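Side-chain contact in small heat shock protein hsp20 family (Sulfolobus solfataricus, PDB 4RZK), which probably acts as a molecular chaperone that binds unfolded proteins under heat stress, this chain being its alpha-crystallin domain: residues A[13-18]-A[61-66]. Sequence-based numbering, arbitrary orientation.
Sequences VIEKGD and DLPAEV
P63 reaches with its ring across to the side chains of V13 and E15, two residues that alternate with I14 along segment 13-18, on strand 6-16, and both turn toward the loop 61-66. The closer half of the contact is at E15: its carboxylate lies beside the CB and CG corner of the proline ring, with OE1 of E15 3.5 Å from CB of P63 and CD of E15 3.9 Å from the same CB. The E15 chain bends at chi2 (-144°), which brings the carboxylate round to the CB-CG side of the pyrrolidine, while the ring extends from the loop to meet it. This is van der Waals contact between a charged group and aliphatic carbons, and neither carboxylate oxygen gains a polar partner from the loop.

The other end of the ring is held more loosely. CG2 of V13, roughly anti to the backbone N, is the branch that faces the ring, 4.2 Å from CD of P63, and the two side chains run antiparallel past one another. L62 is buried, and its side chain comes no nearer than 4.8 Å to the strand segment. Only about 157 Å² is buried in all, the backbones stay well apart (CA of E15 to CA of P63, 7.8 Å), and both E15 and P63 remain exposed to solvent.

Within the beta-sandwich of the alpha-crystallin domain, the pairing brings the later part of strand 6-16 against the loop that leaves strand 55-61 on its way to strand 72-76. I20 of strand 19-25 touches both E15 and P63, V22 of that strand lies against V13, and L62 touches L45 of strand 44-50 and L84 of strand 79-85.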
ATOM      1  N   VAL A  13     -10.797   1.759  10.876  1.00 62.26           N
ATOM      2  CA  VAL A  13     -11.817   2.774  10.998  1.00 59.75           C
ATOM      3  C   VAL A  13     -11.763   3.429  12.364  1.00 60.36           C
ATOM      4  O   VAL A  13     -11.753   2.764  13.383  1.00 58.99           O
ATOM      5  CB  VAL A  13     -13.211   2.213  10.715  1.00 56.95           C
ATOM      6  CG1 VAL A  13     -13.288   0.759  11.114  1.00 56.70           C
ATOM      7  CG2 VAL A  13     -14.261   3.027  11.433  1.00 64.17           C
ATOM      8  N   ILE A  14     -11.643   4.743  12.366  1.00 63.97           N
ATOM      9  CA  ILE A  14     -11.566   5.493  13.593  1.00 66.70           C
ATOM     10  C   ILE A  14     -12.615   6.585  13.583  1.00 69.70           C
ATOM     11  O   ILE A  14     -12.737   7.322  12.626  1.00 66.58           O
ATOM     12  CB  ILE A  14     -10.186   6.130  13.748  1.00 63.92           C
ATOM     13  CG1 ILE A  14      -9.455   5.534  14.945  1.00 77.56           C
ATOM     14  CG2 ILE A  14     -10.321   7.628  13.896  1.00 72.81           C
ATOM     15  CD1 ILE A  14     -10.150   5.760  16.270  1.00 77.90           C
ATOM     16  N   GLU A  15     -13.375   6.690  14.659  1.00 77.14           N
ATOM     17  CA  GLU A  15     -14.397   7.711  14.741  1.00 83.98           C
ATOM     18  C   GLU A  15     -14.059   8.696  15.836  1.00 89.06           C
ATOM     19  O   GLU A  15     -13.802   8.310  16.967  1.00 84.72           O
ATOM     20  CB  GLU A  15     -15.764   7.089  15.014  1.00 78.54           C
ATOM     21  CG  GLU A  15     -16.193   7.150  16.463  1.00 80.28           C
ATOM     22  CD  GLU A  15     -16.965   5.925  16.894  1.00 87.48           C
ATOM     23  OE1 GLU A  15     -18.203   5.943  16.819  1.00 88.93           O
ATOM     24  OE2 GLU A  15     -16.341   4.943  17.316  1.00 88.66           O
ATOM     25  N   LYS A  16     -14.037   9.973  15.481  1.00 88.73           N
ATOM     26  CA  LYS A  16     -13.914  11.036  16.457  1.00 92.01           C
ATOM     27  C   LYS A  16     -14.999  12.075  16.239  1.00 92.44           C
ATOM     28  O   LYS A  16     -15.144  12.614  15.150  1.00 90.79           O
ATOM     29  CB  LYS A  16     -12.530  11.673  16.387  1.00 92.09           C
ATOM     30  CG  LYS A  16     -12.458  12.937  15.556  1.00 91.33           C
ATOM     31  CD  LYS A  16     -11.133  13.654  15.776  1.00101.81           C
ATOM     32  CE  LYS A  16     -10.269  13.641  14.524  1.00 97.16           C
ATOM     33  NZ  LYS A  16      -8.885  13.167  14.805  1.00 97.35           N
ATOM     34  N   GLY A  17     -15.755  12.360  17.283  1.00 93.94           N
ATOM     35  CA  GLY A  17     -16.779  13.376  17.212  1.00 90.85           C
ATOM     36  C   GLY A  17     -17.797  13.153  16.126  1.00 89.49           C
ATOM     37  O   GLY A  17     -18.339  12.069  15.979  1.00 91.96           O
ATOM     38  N   ASP A  18     -18.061  14.208  15.373  1.00 92.51           N
ATOM     39  CA  ASP A  18     -19.020  14.189  14.282  1.00 90.87           C
ATOM     40  C   ASP A  18     -18.585  13.239  13.183  1.00 84.85           C
ATOM     41  O   ASP A  18     -19.391  12.521  12.608  1.00 77.85           O
ATOM     42  CB  ASP A  18     -19.124  15.600  13.699  1.00 88.58           C
ATOM     43  CG  ASP A  18     -20.532  15.970  13.304  1.00 95.99           C
ATOM     44  OD1 ASP A  18     -21.476  15.396  13.880  1.00100.71           O
ATOM     45  OD2 ASP A  18     -20.693  16.838  12.421  1.00 93.31           O
ATOM     46  N   ASP A  61     -18.583  -2.378   8.417  1.00 65.40           N
ATOM     47  CA  ASP A  61     -19.749  -2.034   9.189  1.00 67.16           C
ATOM     48  C   ASP A  61     -19.343  -0.888  10.072  1.00 67.72           C
ATOM     49  O   ASP A  61     -18.462  -1.017  10.895  1.00 66.41           O
ATOM     50  CB  ASP A  61     -20.181  -3.214  10.046  1.00 67.98           C
ATOM     51  CG  ASP A  61     -20.406  -4.465   9.237  1.00 78.83           C
ATOM     52  OD1 ASP A  61     -21.467  -4.583   8.601  1.00 80.25           O
ATOM     53  OD2 ASP A  61     -19.521  -5.336   9.234  1.00 80.62           O
ATOM     54  N   LEU A  62     -19.996   0.242   9.890  1.00 65.52           N
ATOM     55  CA  LEU A  62     -19.689   1.446  10.629  1.00 66.97           C
ATOM     56  C   LEU A  62     -20.275   1.467  12.028  1.00 72.58           C
ATOM     57  O   LEU A  62     -21.320   0.899  12.274  1.00 74.13           O
ATOM     58  CB  LEU A  62     -20.142   2.657   9.833  1.00 73.73           C
ATOM     59  CG  LEU A  62     -19.498   2.755   8.457  1.00 67.13           C
ATOM     60  CD1 LEU A  62     -20.282   3.687   7.558  1.00 67.07           C
ATOM     61  CD2 LEU A  62     -18.062   3.215   8.583  1.00 60.75           C
ATOM     62  N   PRO A  63     -19.593   2.144  12.937  1.00 71.98           N
ATOM     63  CA  PRO A  63     -20.062   2.306  14.310  1.00 79.01           C
ATOM     64  C   PRO A  63     -21.364   3.082  14.373  1.00 79.92           C
ATOM     65  O   PRO A  63     -22.170   2.817  15.244  1.00 87.85           O
ATOM     66  CB  PRO A  63     -18.934   3.081  14.988  1.00 78.45           C
ATOM     67  CG  PRO A  63     -17.905   3.334  13.940  1.00 74.00           C
ATOM     68  CD  PRO A  63     -18.149   2.352  12.847  1.00 68.73           C
ATOM     69  N   ALA A  64     -21.569   4.015  13.455  1.00 81.49           N
ATOM     70  CA  ALA A  64     -22.801   4.786  13.430  1.00 84.34           C
ATOM     71  C   ALA A  64     -23.282   5.039  12.017  1.00 86.89           C
ATOM     72  O   ALA A  64     -22.497   5.057  11.089  1.00 85.13           O
ATOM     73  CB  ALA A  64     -22.611   6.101  14.154  1.00 82.85           C
ATOM     74  N   GLU A  65     -24.575   5.271  11.860  1.00 86.56           N
ATOM     75  CA  GLU A  65     -25.121   5.545  10.547  1.00 85.59           C
ATOM     76  C   GLU A  65     -24.488   6.821  10.041  1.00 81.14           C
ATOM     77  O   GLU A  65     -24.178   7.703  10.814  1.00 78.89           O
ATOM     78  CB  GLU A  65     -26.639   5.693  10.613  1.00 84.63           C
ATOM     79  CG  GLU A  65     -27.380   4.439  11.046  1.00 89.45           C
ATOM     80  CD  GLU A  65     -28.813   4.404  10.543  1.00 98.92           C
ATOM     81  OE1 GLU A  65     -29.318   5.455  10.100  1.00 96.20           O
ATOM     82  OE2 GLU A  65     -29.442   3.326  10.589  1.00 94.71           O
ATOM     83  N   VAL A  66     -24.253   6.899   8.742  1.00 81.87           N
ATOM     84  CA  VAL A  66     -23.622   8.066   8.159  1.00 82.18           C
ATOM     85  C   VAL A  66     -24.359   8.539   6.926  1.00 84.10           C
ATOM     86  O   VAL A  66     -24.916   7.735   6.204  1.00 88.06           O
ATOM     87  CB  VAL A  66     -22.210   7.725   7.709  1.00 81.31           C
ATOM     88  CG1 VAL A  66     -22.004   8.178   6.275  1.00 77.88           C
ATOM     89  CG2 VAL A  66     -21.196   8.348   8.645  1.00 80.25           C
TER